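Local coordinates for AB hydrolase-1 domain-containing protein (Streptococcus mutans, PDB 4L9A), which is probably a carboxylesterase of the alpha/beta hydrolase family, hydrolysing ester bonds in a natural substrate not yet assigned, at residues F44-G49 and D57-I62; G51-A56 and K192-G197; C115-G120 and Y269-E274; I236-S241 and T275-E280. All blocks are in the same frame, centred on the assembly; numbering follows the deposited sequence.

Contact 1: residues F44-G49 and D57-I62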
loop_
_atom_site.group_PDB
_atom_site.type_symbol
_atom_site.label_atom_id
_atom_site.label_comp_id
_atom_site.label_asym_id
_atom_site.label_seq_id
_atom_site.Cartn_x
_atom_site.Cartn_y
_atom_site.Cartn_z
ATOM N N PHE A 44 -10.181 -3.685 7.467
ATOM C CA PHE A 44 -9.358 -3.451 6.282
ATOM C C PHE A 44 -8.187 -2.543 6.595
ATOM O O PHE A 44 -8.362 -1.354 6.909
ATOM C CB PHE A 44 -10.189 -2.889 5.130
ATOM C CG PHE A 44 -10.709 -3.949 4.190
ATOM C CD1 PHE A 44 -10.211 -4.063 2.900
ATOM C CD2 PHE A 44 -11.678 -4.846 4.611
ATOM C CE1 PHE A 44 -10.690 -5.051 2.037
ATOM C CE2 PHE A 44 -12.158 -5.829 3.759
ATOM C CZ PHE A 44 -11.664 -5.927 2.472
ATOM N N VAL A 45 -6.992 -3.120 6.518
ATOM C CA VAL A 45 -5.758 -2.415 6.801
ATOM C C VAL A 45 -5.110 -1.978 5.484
ATOM O O VAL A 45 -4.867 -2.807 4.597
ATOM C CB VAL A 45 -4.779 -3.322 7.572
ATOM C CG1 VAL A 45 -3.449 -2.617 7.766
ATOM C CG2 VAL A 45 -5.386 -3.768 8.917
ATOM N N PHE A 46 -4.828 -0.686 5.359
ATOM C CA PHE A 46 -4.257 -0.142 4.123
ATOM C C PHE A 46 -2.814 0.304 4.272
ATOM O O PHE A 46 -2.453 1.005 5.229
ATOM C CB PHE A 46 -5.090 1.048 3.630
ATOM C CG PHE A 46 -6.503 0.690 3.284
ATOM C CD1 PHE A 46 -6.845 0.332 1.986
ATOM C CD2 PHE A 46 -7.491 0.696 4.259
ATOM C CE1 PHE A 46 -8.153 -0.001 1.670
ATOM C CE2 PHE A 46 -8.803 0.362 3.949
ATOM C CZ PHE A 46 -9.134 0.008 2.660
ATOM N N LEU A 47 -1.995 -0.076 3.298
ATOM C CA LEU A 47 -0.625 0.392 3.211
ATOM C C LEU A 47 -0.376 0.926 1.805
ATOM O O LEU A 47 -0.746 0.299 0.816
ATOM C CB LEU A 47 0.371 -0.729 3.513
ATOM C CG LEU A 47 0.337 -1.422 4.873
ATOM C CD1 LEU A 47 1.260 -2.648 4.860
ATOM C CD2 LEU A 47 0.705 -0.449 6.016
ATOM N N SER A 48 0.263 2.085 1.736
ATOM C CA SER A 48 0.517 2.746 0.475
ATOM C C SER A 48 1.816 2.266 -0.148
ATOM O O SER A 48 2.585 1.509 0.463
ATOM C CB SER A 48 0.563 4.263 0.699
ATOM O OG SER A 48 -0.711 4.704 1.113
ATOM N N GLY A 49 2.053 2.700 -1.377
ATOM C CA GLY A 49 3.334 2.469 -2.012
ATOM C C GLY A 49 4.269 3.581 -1.588
ATOM O O GLY A 49 4.069 4.221 -0.556
ATOM N N ASP A 57 -6.306 9.149 2.278
ATOM C CA ASP A 57 -6.582 9.942 1.080
ATOM C C ASP A 57 -6.300 9.091 -0.160
ATOM O O ASP A 57 -7.079 9.064 -1.129
ATOM C CB ASP A 57 -5.656 11.162 1.023
ATOM C CG ASP A 57 -5.908 12.163 2.147
ATOM O OD1 ASP A 57 -7.037 12.199 2.662
ATOM O OD2 ASP A 57 -4.974 12.926 2.504
ATOM N N ASN A 58 -5.151 8.425 -0.123
ATOM C CA ASN A 58 -4.671 7.595 -1.224
ATOM C C ASN A 58 -5.710 6.532 -1.604
ATOM O O ASN A 58 -5.963 6.291 -2.783
ATOM C CB ASN A 58 -3.335 6.947 -0.798
ATOM C CG ASN A 58 -2.592 6.264 -1.952
ATOM O OD1 ASN A 58 -2.834 6.546 -3.120
ATOM N ND2 ASN A 58 -1.666 5.367 -1.610
ATOM N N PHE A 59 -6.344 5.939 -0.592
ATOM C CA PHE A 59 -7.273 4.832 -0.787
ATOM C C PHE A 59 -8.744 5.233 -0.656
ATOM O O PHE A 59 -9.607 4.379 -0.463
ATOM C CB PHE A 59 -6.947 3.708 0.201
ATOM C CG PHE A 59 -5.740 2.893 -0.186
ATOM C CD1 PHE A 59 -5.860 1.845 -1.098
ATOM C CD2 PHE A 59 -4.495 3.160 0.367
ATOM C CE1 PHE A 59 -4.744 1.088 -1.469
ATOM C CE2 PHE A 59 -3.372 2.404 0.005
ATOM C CZ PHE A 59 -3.500 1.372 -0.912
ATOM N N ALA A 60 -9.028 6.525 -0.778
ATOM C CA ALA A 60 -10.382 7.035 -0.547
ATOM C C ALA A 60 -11.460 6.323 -1.362
ATOM O O ALA A 60 -12.547 6.022 -0.850
ATOM C CB ALA A 60 -10.433 8.551 -0.797
ATOM N N ASN A 61 -11.160 6.057 -2.629
ATOM C CA ASN A 61 -12.110 5.401 -3.525
ATOM C C ASN A 61 -12.435 3.950 -3.147
ATOM O O ASN A 61 -13.456 3.410 -3.574
ATOM C CB ASN A 61 -11.622 5.470 -4.978
ATOM C CG ASN A 61 -11.698 6.876 -5.558
ATOM O OD1 ASN A 61 -12.396 7.748 -5.026
ATOM N ND2 ASN A 61 -10.986 7.101 -6.662
ATOM N N ILE A 62 -11.567 3.311 -2.367
ATOM C CA ILE A 62 -11.903 1.988 -1.834
ATOM C C ILE A 62 -12.614 2.113 -0.475
ATOM O O ILE A 62 -13.669 1.504 -0.237
ATOM C CB ILE A 62 -10.660 1.084 -1.711
ATOM C CG1 ILE A 62 -10.103 0.763 -3.112
ATOM C CG2 ILE A 62 -11.032 -0.204 -0.978
ATOM C CD1 ILE A 62 -8.775 -0.010 -3.108
HETATM O O HOH W 1 0.460 4.316 -3.045
#

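Contact 2: residues G51-A56 and K192-G197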
loop_
_atom_site.group_PDB
_atom_site.type_symbol
_atom_site.label_atom_id
_atom_site.label_comp_id
_atom_site.label_asym_id
_atom_site.label_seq_id
_atom_site.Cartn_x
_atom_site.Cartn_y
_atom_site.Cartn_z
ATOM N N GLY A 51 5.720 7.161 -1.892
ATOM C CA GLY A 51 5.041 8.376 -2.285
ATOM C C GLY A 51 4.779 9.196 -1.052
ATOM O O GLY A 51 5.094 8.761 0.049
ATOM N N PHE A 52 4.201 10.379 -1.243
ATOM C CA PHE A 52 4.009 11.328 -0.155
ATOM C C PHE A 52 2.549 11.429 0.244
ATOM O O PHE A 52 2.224 12.118 1.201
ATOM C CB PHE A 52 4.492 12.732 -0.553
ATOM C CG PHE A 52 5.967 12.830 -0.798
ATOM C CD1 PHE A 52 6.828 11.833 -0.366
ATOM C CD2 PHE A 52 6.494 13.935 -1.460
ATOM C CE1 PHE A 52 8.186 11.924 -0.603
ATOM C CE2 PHE A 52 7.851 14.039 -1.692
ATOM C CZ PHE A 52 8.701 13.032 -1.269
ATOM N N PHE A 53 1.659 10.775 -0.496
ATOM C CA PHE A 53 0.241 10.854 -0.159
ATOM C C PHE A 53 -0.055 10.199 1.196
ATOM O O PHE A 53 0.535 9.185 1.545
ATOM C CB PHE A 53 -0.615 10.174 -1.223
ATOM C CG PHE A 53 -0.361 10.661 -2.622
ATOM C CD1 PHE A 53 -0.584 11.982 -2.963
ATOM C CD2 PHE A 53 0.086 9.783 -3.599
ATOM C CE1 PHE A 53 -0.362 12.424 -4.254
ATOM C CE2 PHE A 53 0.316 10.220 -4.906
ATOM C CZ PHE A 53 0.091 11.535 -5.231
ATOM N N SER A 54 -0.997 10.763 1.941
ATOM C CA SER A 54 -1.454 10.114 3.172
ATOM C C SER A 54 -2.350 8.954 2.768
ATOM O O SER A 54 -3.026 9.017 1.742
ATOM C CB SER A 54 -2.216 11.100 4.077
ATOM O OG SER A 54 -2.468 10.520 5.347
ATOM N N THR A 55 -2.367 7.897 3.573
ATOM C CA THR A 55 -2.905 6.614 3.107
ATOM C C THR A 55 -4.422 6.617 2.975
ATOM O O THR A 55 -4.964 6.113 1.987
ATOM C CB THR A 55 -2.414 5.457 3.985
ATOM O OG1 THR A 55 -0.995 5.345 3.834
ATOM C CG2 THR A 55 -3.073 4.127 3.585
ATOM N N ALA A 56 -5.118 7.211 3.941
ATOM C CA ALA A 56 -6.567 7.291 3.845
ATOM C C ALA A 56 -7.010 8.061 2.589
ATOM O O ALA A 56 -7.984 7.678 1.932
ATOM C CB ALA A 56 -7.159 7.927 5.109
ATOM N N LYS A 192 -8.174 17.655 -3.995
ATOM C CA LYS A 192 -7.474 18.690 -3.234
ATOM C C LYS A 192 -6.970 18.152 -1.894
ATOM O O LYS A 192 -5.884 18.505 -1.443
ATOM C CB LYS A 192 -8.340 19.940 -3.053
ATOM C CG LYS A 192 -8.398 20.835 -4.288
ATOM C CD LYS A 192 -9.164 22.134 -4.015
ATOM C CE LYS A 192 -9.370 22.963 -5.282
ATOM N NZ LYS A 192 -8.129 23.641 -5.731
ATOM N N GLN A 193 -7.752 17.281 -1.265
ATOM C CA GLN A 193 -7.352 16.717 0.018
ATOM C C GLN A 193 -6.117 15.825 -0.193
ATOM O O GLN A 193 -5.113 15.961 0.502
ATOM C CB GLN A 193 -8.518 15.952 0.667
ATOM C CG GLN A 193 -8.311 15.633 2.152
ATOM C CD GLN A 193 -8.188 16.891 3.023
ATOM O OE1 GLN A 193 -8.921 17.861 2.837
ATOM N NE2 GLN A 193 -7.253 16.872 3.974
ATOM N N LEU A 194 -6.179 14.938 -1.181
ATOM C CA LEU A 194 -5.018 14.126 -1.540
ATOM C C LEU A 194 -3.766 14.999 -1.662
ATOM O O LEU A 194 -2.715 14.669 -1.118
ATOM C CB LEU A 194 -5.256 13.397 -2.864
ATOM C CG LEU A 194 -4.157 12.435 -3.336
ATOM C CD1 LEU A 194 -4.085 11.216 -2.428
ATOM C CD2 LEU A 194 -4.413 12.000 -4.794
ATOM N N TRP A 195 -3.871 16.118 -2.370
ATOM C CA TRP A 195 -2.684 16.935 -2.594
ATOM C C TRP A 195 -2.290 17.789 -1.380
ATOM O O TRP A 195 -1.126 18.165 -1.240
ATOM C CB TRP A 195 -2.784 17.740 -3.902
ATOM C CG TRP A 195 -2.618 16.810 -5.081
ATOM C CD1 TRP A 195 -3.606 16.262 -5.836
ATOM C CD2 TRP A 195 -1.387 16.251 -5.558
ATOM N NE1 TRP A 195 -3.063 15.414 -6.781
ATOM C CE2 TRP A 195 -1.701 15.399 -6.632
ATOM C CE3 TRP A 195 -0.042 16.411 -5.196
ATOM C CZ2 TRP A 195 -0.723 14.696 -7.344
ATOM C CZ3 TRP A 195 0.927 15.718 -5.900
ATOM C CH2 TRP A 195 0.582 14.873 -6.966
ATOM N N ARG A 196 -3.245 18.072 -0.498
ATOM C CA ARG A 196 -2.901 18.748 0.753
ATOM C C ARG A 196 -1.937 17.885 1.567
ATOM O O ARG A 196 -0.994 18.391 2.154
ATOM C CB ARG A 196 -4.143 19.089 1.578
ATOM C CG ARG A 196 -4.920 20.269 1.052
ATOM C CD ARG A 196 -6.063 20.656 1.984
ATOM N NE ARG A 196 -6.897 21.687 1.363
ATOM C CZ ARG A 196 -8.122 21.475 0.890
ATOM N NH1 ARG A 196 -8.676 20.266 0.982
ATOM N NH2 ARG A 196 -8.795 22.475 0.330
ATOM N N GLY A 197 -2.163 16.576 1.584
ATOM C CA GLY A 197 -1.262 15.674 2.285
ATOM C C GLY A 197 0.117 15.584 1.645
ATOM O O GLY A 197 1.147 15.637 2.328
HETATM O O HOH W 2 -2.653 12.905 0.897
#

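Contact 3: residues C115-G120 and Y269-E274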
loop_
_atom_site.group_PDB
_atom_site.type_symbol
_atom_site.label_atom_id
_atom_site.label_comp_id
_atom_site.label_asym_id
_atom_site.label_seq_id
_atom_site.Cartn_x
_atom_site.Cartn_y
_atom_site.Cartn_z
ATOM N N CYS A 115 -4.835 -4.459 2.428
ATOM C CA CYS A 115 -4.991 -3.913 1.086
ATOM C C CYS A 115 -3.823 -2.974 0.861
ATOM O O CYS A 115 -3.662 -1.991 1.580
ATOM C CB CYS A 115 -6.323 -3.159 0.948
ATOM S SG CYS A 115 -6.612 -2.402 -0.704
ATOM N N VAL A 116 -2.979 -3.285 -0.115
ATOM C CA VAL A 116 -1.768 -2.493 -0.297
ATOM C C VAL A 116 -1.554 -2.127 -1.749
ATOM O O VAL A 116 -2.052 -2.808 -2.670
ATOM C CB VAL A 116 -0.517 -3.247 0.225
ATOM C CG1 VAL A 116 -0.795 -3.857 1.585
ATOM C CG2 VAL A 116 -0.091 -4.354 -0.776
ATOM N N HIS A 117 -0.804 -1.049 -1.945
ATOM C CA HIS A 117 -0.323 -0.672 -3.264
ATOM C C HIS A 117 1.191 -0.800 -3.289
ATOM O O HIS A 117 1.863 -0.437 -2.324
ATOM C CB HIS A 117 -0.730 0.772 -3.586
ATOM C CG HIS A 117 -0.268 1.243 -4.926
ATOM N ND1 HIS A 117 0.526 2.360 -5.094
ATOM C CD2 HIS A 117 -0.480 0.745 -6.168
ATOM C CE1 HIS A 117 0.772 2.534 -6.379
ATOM N NE2 HIS A 117 0.175 1.563 -7.054
ATOM N N SER A 118 1.726 -1.364 -4.369
ATOM C CA SER A 118 3.146 -1.245 -4.646
ATOM C C SER A 118 4.027 -1.728 -3.478
ATOM O O SER A 118 3.902 -2.865 -3.022
ATOM C CB SER A 118 3.447 0.224 -4.991
ATOM O OG SER A 118 4.688 0.370 -5.642
ATOM N N ILE A 119 4.910 -0.859 -2.989
ATOM C CA ILE A 119 5.932 -1.274 -2.030
ATOM C C ILE A 119 5.344 -1.775 -0.704
ATOM O O ILE A 119 6.010 -2.505 0.049
ATOM C CB ILE A 119 6.978 -0.149 -1.777
ATOM C CG1 ILE A 119 8.327 -0.733 -1.379
ATOM C CG2 ILE A 119 6.484 0.877 -0.764
ATOM C CD1 ILE A 119 9.073 -1.341 -2.547
ATOM N N GLY A 120 4.098 -1.400 -0.432
ATOM C CA GLY A 120 3.395 -1.902 0.739
ATOM C C GLY A 120 3.314 -3.424 0.775
ATOM O O GLY A 120 3.044 -4.017 1.824
ATOM N N TYR A 269 -1.716 2.962 -10.757
ATOM C CA TYR A 269 -2.527 3.385 -9.617
ATOM C C TYR A 269 -3.942 2.821 -9.662
ATOM O O TYR A 269 -4.929 3.562 -9.742
ATOM C CB TYR A 269 -2.524 4.920 -9.494
ATOM C CG TYR A 269 -1.197 5.459 -8.989
ATOM C CD1 TYR A 269 -0.109 5.612 -9.847
ATOM C CD2 TYR A 269 -1.024 5.788 -7.646
ATOM C CE1 TYR A 269 1.118 6.095 -9.376
ATOM C CE2 TYR A 269 0.190 6.272 -7.171
ATOM C CZ TYR A 269 1.252 6.422 -8.041
ATOM O OH TYR A 269 2.451 6.893 -7.561
ATOM N N LEU A 270 -4.030 1.498 -9.588
ATOM C CA LEU A 270 -5.298 0.804 -9.783
ATOM C C LEU A 270 -6.251 1.066 -8.623
ATOM O O LEU A 270 -7.468 1.037 -8.793
ATOM C CB LEU A 270 -5.060 -0.701 -9.981
ATOM C CG LEU A 270 -4.121 -1.006 -11.150
ATOM C CD1 LEU A 270 -3.956 -2.529 -11.362
ATOM C CD2 LEU A 270 -4.617 -0.333 -12.432
ATOM N N HIS A 271 -5.692 1.333 -7.445
ATOM C CA HIS A 271 -6.518 1.675 -6.284
ATOM C C HIS A 271 -7.220 3.018 -6.436
ATOM O O HIS A 271 -8.154 3.311 -5.697
ATOM C CB HIS A 271 -5.706 1.666 -4.991
ATOM C CG HIS A 271 -4.562 2.626 -4.996
ATOM N ND1 HIS A 271 -3.534 2.548 -5.907
ATOM C CD2 HIS A 271 -4.283 3.685 -4.197
ATOM C CE1 HIS A 271 -2.666 3.517 -5.673
ATOM N NE2 HIS A 271 -3.098 4.222 -4.642
ATOM N N TRP A 272 -6.779 3.826 -7.394
ATOM C CA TRP A 272 -7.496 5.048 -7.742
ATOM C C TRP A 272 -8.600 4.829 -8.772
ATOM O O TRP A 272 -9.686 5.402 -8.658
ATOM C CB TRP A 272 -6.535 6.079 -8.323
ATOM C CG TRP A 272 -5.557 6.634 -7.340
ATOM C CD1 TRP A 272 -5.476 6.357 -6.001
ATOM C CD2 TRP A 272 -4.510 7.570 -7.624
ATOM N NE1 TRP A 272 -4.436 7.062 -5.438
ATOM C CE2 TRP A 272 -3.829 7.814 -6.411
ATOM C CE3 TRP A 272 -4.080 8.223 -8.792
ATOM C CZ2 TRP A 272 -2.747 8.699 -6.326
ATOM C CZ3 TRP A 272 -3.011 9.103 -8.704
ATOM C CH2 TRP A 272 -2.350 9.324 -7.478
ATOM N N SER A 273 -8.303 4.023 -9.792
ATOM C CA SER A 273 -9.123 3.979 -11.006
ATOM C C SER A 273 -9.988 2.721 -11.184
ATOM O O SER A 273 -10.921 2.710 -11.997
ATOM C CB SER A 273 -8.217 4.121 -12.239
ATOM O OG SER A 273 -7.259 3.070 -12.270
ATOM N N GLU A 274 -9.679 1.650 -10.461
ATOM C CA GLU A 274 -10.369 0.386 -10.722
ATOM C C GLU A 274 -11.178 -0.118 -9.526
ATOM O O GLU A 274 -11.313 -1.330 -9.329
ATOM C CB GLU A 274 -9.365 -0.674 -11.194
ATOM C CG GLU A 274 -8.592 -0.285 -12.458
ATOM C CD GLU A 274 -9.498 -0.033 -13.650
ATOM O OE1 GLU A 274 -10.542 -0.709 -13.767
ATOM O OE2 GLU A 274 -9.170 0.851 -14.471
#

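Contact 4: residues I236-S241 and T275-E280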
loop_
_atom_site.group_PDB
_atom_site.type_symbol
_atom_site.label_atom_id
_atom_site.label_comp_id
_atom_site.label_asym_id
_atom_site.label_seq_id
_atom_site.Cartn_x
_atom_site.Cartn_y
_atom_site.Cartn_z
ATOM N N ILE A 236 -6.148 -11.599 -3.671
ATOM C CA ILE A 236 -6.680 -11.033 -4.903
ATOM C C ILE A 236 -5.702 -9.967 -5.385
ATOM O O ILE A 236 -5.517 -8.936 -4.727
ATOM C CB ILE A 236 -8.075 -10.400 -4.729
ATOM C CG1 ILE A 236 -9.029 -11.336 -3.978
ATOM C CG2 ILE A 236 -8.651 -10.044 -6.097
ATOM C CD1 ILE A 236 -9.443 -12.532 -4.771
ATOM N N VAL A 237 -5.052 -10.229 -6.513
ATOM C CA VAL A 237 -4.063 -9.294 -7.049
ATOM C C VAL A 237 -4.595 -8.659 -8.333
ATOM O O VAL A 237 -5.143 -9.353 -9.201
ATOM C CB VAL A 237 -2.705 -9.999 -7.290
ATOM C CG1 VAL A 237 -1.725 -9.106 -8.063
ATOM C CG2 VAL A 237 -2.107 -10.432 -5.965
ATOM N N PHE A 238 -4.461 -7.338 -8.426
ATOM C CA PHE A 238 -4.835 -6.581 -9.616
ATOM C C PHE A 238 -3.582 -5.997 -10.233
ATOM O O PHE A 238 -2.747 -5.417 -9.536
ATOM C CB PHE A 238 -5.780 -5.412 -9.262
ATOM C CG PHE A 238 -7.115 -5.847 -8.731
ATOM C CD1 PHE A 238 -7.250 -6.260 -7.409
ATOM C CD2 PHE A 238 -8.236 -5.825 -9.541
ATOM C CE1 PHE A 238 -8.486 -6.662 -6.907
ATOM C CE2 PHE A 238 -9.475 -6.225 -9.050
ATOM C CZ PHE A 238 -9.599 -6.649 -7.737
ATOM N N SER A 239 -3.473 -6.106 -11.549
ATOM C CA SER A 239 -2.308 -5.620 -12.253
ATOM C C SER A 239 -2.655 -5.314 -13.701
ATOM O O SER A 239 -3.570 -5.909 -14.270
ATOM C CB SER A 239 -1.210 -6.684 -12.213
ATOM O OG SER A 239 -0.280 -6.498 -13.264
ATOM N N GLU A 240 -1.908 -4.397 -14.299
ATOM C CA GLU A 240 -1.982 -4.189 -15.739
ATOM C C GLU A 240 -1.644 -5.504 -16.451
ATOM O O GLU A 240 -0.832 -6.288 -15.955
ATOM C CB GLU A 240 -1.025 -3.065 -16.154
ATOM C CG GLU A 240 -1.383 -1.699 -15.535
ATOM C CD GLU A 240 -0.284 -0.666 -15.724
ATOM O OE1 GLU A 240 -0.280 0.020 -16.759
ATOM O OE2 GLU A 240 0.591 -0.556 -14.841
ATOM N N SER A 241 -2.266 -5.748 -17.608
ATOM C CA SER A 241 -2.124 -7.032 -18.297
ATOM C C SER A 241 -0.680 -7.442 -18.602
ATOM O O SER A 241 -0.352 -8.625 -18.551
ATOM C CB SER A 241 -2.944 -7.061 -19.601
ATOM O OG SER A 241 -2.525 -6.042 -20.487
ATOM N N THR A 275 -11.745 0.807 -8.750
ATOM C CA THR A 275 -12.327 0.444 -7.454
ATOM C C THR A 275 -13.679 -0.268 -7.553
ATOM O O THR A 275 -14.069 -1.000 -6.646
ATOM C CB THR A 275 -12.388 1.656 -6.472
ATOM O OG1 THR A 275 -13.235 2.680 -7.007
ATOM C CG2 THR A 275 -11.017 2.216 -6.265
ATOM N N ASN A 276 -14.391 -0.069 -8.656
ATOM C CA ASN A 276 -15.621 -0.819 -8.881
ATOM C C ASN A 276 -15.321 -2.302 -9.006
ATOM O O ASN A 276 -16.001 -3.139 -8.407
ATOM C CB ASN A 276 -16.362 -0.319 -10.125
ATOM C CG ASN A 276 -17.079 0.999 -9.882
ATOM O OD1 ASN A 276 -17.585 1.252 -8.785
ATOM N ND2 ASN A 276 -17.120 1.848 -10.902
ATOM N N SER A 277 -14.294 -2.621 -9.788
ATOM C CA SER A 277 -13.853 -3.995 -9.950
ATOM C C SER A 277 -13.277 -4.550 -8.653
ATOM O O SER A 277 -13.568 -5.689 -8.269
ATOM C CB SER A 277 -12.818 -4.093 -11.070
ATOM O OG SER A 277 -12.349 -5.421 -11.206
ATOM N N ILE A 278 -12.464 -3.745 -7.975
ATOM C CA ILE A 278 -11.873 -4.165 -6.711
ATOM C C ILE A 278 -12.956 -4.518 -5.695
ATOM O O ILE A 278 -12.918 -5.583 -5.075
ATOM C CB ILE A 278 -10.918 -3.082 -6.150
ATOM C CG1 ILE A 278 -9.751 -2.874 -7.124
ATOM C CG2 ILE A 278 -10.424 -3.464 -4.750
ATOM C CD1 ILE A 278 -8.938 -1.593 -6.854
ATOM N N LEU A 279 -13.935 -3.634 -5.545
ATOM C CA LEU A 279 -15.018 -3.876 -4.597
ATOM C C LEU A 279 -15.810 -5.132 -4.939
ATOM O O LEU A 279 -16.199 -5.906 -4.064
ATOM C CB LEU A 279 -15.946 -2.660 -4.520
ATOM C CG LEU A 279 -15.607 -1.682 -3.392
ATOM C CD1 LEU A 279 -15.888 -2.318 -2.036
ATOM C CD2 LEU A 279 -14.161 -1.211 -3.474
ATOM N N GLU A 280 -16.057 -5.329 -6.223
ATOM C CA GLU A 280 -16.760 -6.518 -6.688
ATOM C C GLU A 280 -16.031 -7.798 -6.225
ATOM O O GLU A 280 -16.639 -8.701 -5.648
ATOM C CB GLU A 280 -16.862 -6.467 -8.215
ATOM C CG GLU A 280 -17.878 -7.380 -8.836
ATOM C CD GLU A 280 -17.979 -7.153 -10.333
ATOM O OE1 GLU A 280 -17.757 -6.003 -10.777
ATOM O OE2 GLU A 280 -18.262 -8.127 -11.063
#

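Contact 1: residues F44-G49 and D57-I62
Phe46 and Phe59 form the apolar core of a buried contact between a central strand of the alpha/beta hydrolase sheet and the two short helices that soon follow it. Phe46 CD1 lies over one face of the Phe59 ring, 3.5 Å from Phe59 CG. The pair is oblique, its ring planes inclined at 43°. Phe46 leaves the strand toward Phe59, and with CG anti to the carbonyl carbon (chi1 -62°) its CD1 edge meets that ring. Further along the Phe46 ring, Phe46 CE1 touches Ile62 CG2 at 3.9 Å, near the ring plane. The far end of Phe59 reaches the backbone, with Phe59 CZ 3.4 Å from Leu47 O.

A polar end closes the contact. Asn58 ND2 donates to Ser48 OG at 3.0 Å. The bond is nearly straight (166°) and lies in the amide plane. Water 1 accepts from both Asn58 ND2 and Gly49 N. Asn58 OD1 is in turn hydrogen-bonded to His271 NE2 and Trp272 NE1, so both ends of the amide are gripped and its rotation is fixed. Ser48 OG is also hydrogen-bonded to Thr55 OG1. In this family the loop after this strand usually contributes to the oxyanion hole.

Strand 43-47 runs between strands 71-75 and 111-117, while Ile62 packs on helix 275-287 and Asp57 on helix 188-206.

Contact 2: residues G51-A56 and K192-G197
Phe53 and Gly197 bring the two backbones together, with their CA atoms 5.6 Å apart. One segment is a loop running into the start of helix 55-58. The other is a stretch of helix 188-206. Water 2 bridges them: it accepts from Ser54 N at 2.9 Å and donates to Leu194 O at 2.7 Å. Gly197 brings no side chain to this approach.

The Phe53 side chain fills the join. Its ring points an edge at the face of the Trp195 six-membered ring. The planes stand at 85° and the centroids are 5.0 Å apart, a T-shaped pair. Phe53 CE1 is the leading atom, 3.8 Å from Trp195 CH2. Alpha/beta hydrolases commonly carry a cap inserted between the sixth and seventh strands, here 134-141 and 235-239; helix 188-206 lies in that insertion. The contact therefore ties the loop after strand 43-47 to the probable cap.

Leu194 comes to the same ring from another side. Its CG lies 3.6 Å from Phe53 CD1, and Leu194 CD2 sits over a face of the ring. With CG anti to the backbone N (chi1 -176°), the branched end of Leu194 swings nearer to Phe53. Trp195 has partners of its own: NE1 is hydrogen-bonded to Ser182 OG, and the ring meets Lys179 in a cation-pi contact. Ser54 OG is hydrogen-bonded to Asp76 OD2.

Contact 3: residues C115-G120 and Y269-E274
His117 and His271 press their imidazoles together, with His271 CE1 directly over the centre of the His117 ring. The closest approach is 3.4 Å, from His271 CE1 to His117 CG. The rings are tilted by 36°, so they do not stack flat. His117 ends strand 111-117 and starts a type II' turn to Gly120. Ser118, within that turn, has the strained backbone, with a positive phi, expected of the nucleophile elbow of the alpha/beta hydrolase fold. Ser118 also makes a weak hydrogen bond to His268, consistent with a serine-histidine site.

Tyr269 completes an aromatic cluster. His117 CE1 lies over one face of its ring, offset toward the rim and 3.9 Å from Tyr269 CE2. The CG of His117 is anti to the backbone N (chi1 180°), which carries its ring out to these two partners. The imidazole of His117 is also tied at NE2, which is hydrogen-bonded to the backbone oxygen of His268. The opposite face of His117 is covered by its own neighbour, Ser118 CB. Across the contact, His117 CB makes a CH-pi contact, lying 4.1 Å from the centroid of the His271 ring.

Contact 4: residues I236-S241 and T275-E280
Phe238 receives Ile278 on one face of its ring. Ile278 CG1 stands over the ring centre, 3.8 Å from the Phe238 centroid and only 10° off the normal, which makes a CH-pi contact. The rim of the ring also reaches the helix backbone, with Phe238 CZ 3.5 Å from Ile278 CA. At the edge, near the ring plane, Ser277 OG lies 3.7 Å from Phe238 CE2.

Phe238 leaves the strand toward the helix, its CG anti to the carbonyl carbon (chi1 -65°). Ile278 likewise has CG1 anti to its carbonyl carbon (chi1 -63°), which sets that branch over the ring.

Further out, strand 235-239 is held between strands 134-141 and 260-263, and Phe238 also touches Ile262, Cys264 and Lys281. Ile278 packs on Ile62 of helix 60-63. The contact thus seats the start of helix 275-287 against the sheet of the alpha/beta hydrolase fold, joining the last long helix to a strand near the sheet edge.

The join is made by carbon atoms over a ring face, with one hydroxyl at the rim. It therefore rests on shape and dispersion rather than on directional polar bonds.

From the N terminus, contact 1 closes a short loop from strand 43-47 to helices 55-58 and 60-63. Contact 2 opens inside that loop, at 51-56, and ends far later on helix 188-206, so the two cross. Contact 3 starts at 115-120, before contact 2 has closed, and ends at 269-274, crossing it. Contact 4 opens at 236-241 within the span of contact 3 and closes just beyond it, at 275-280. They cross as well. Contacts 1 and 2 both close before contact 4 opens, and contact 1 closes before contact 3 opens. Together they tie sheet strands to the probable cap and to the C-terminal helices.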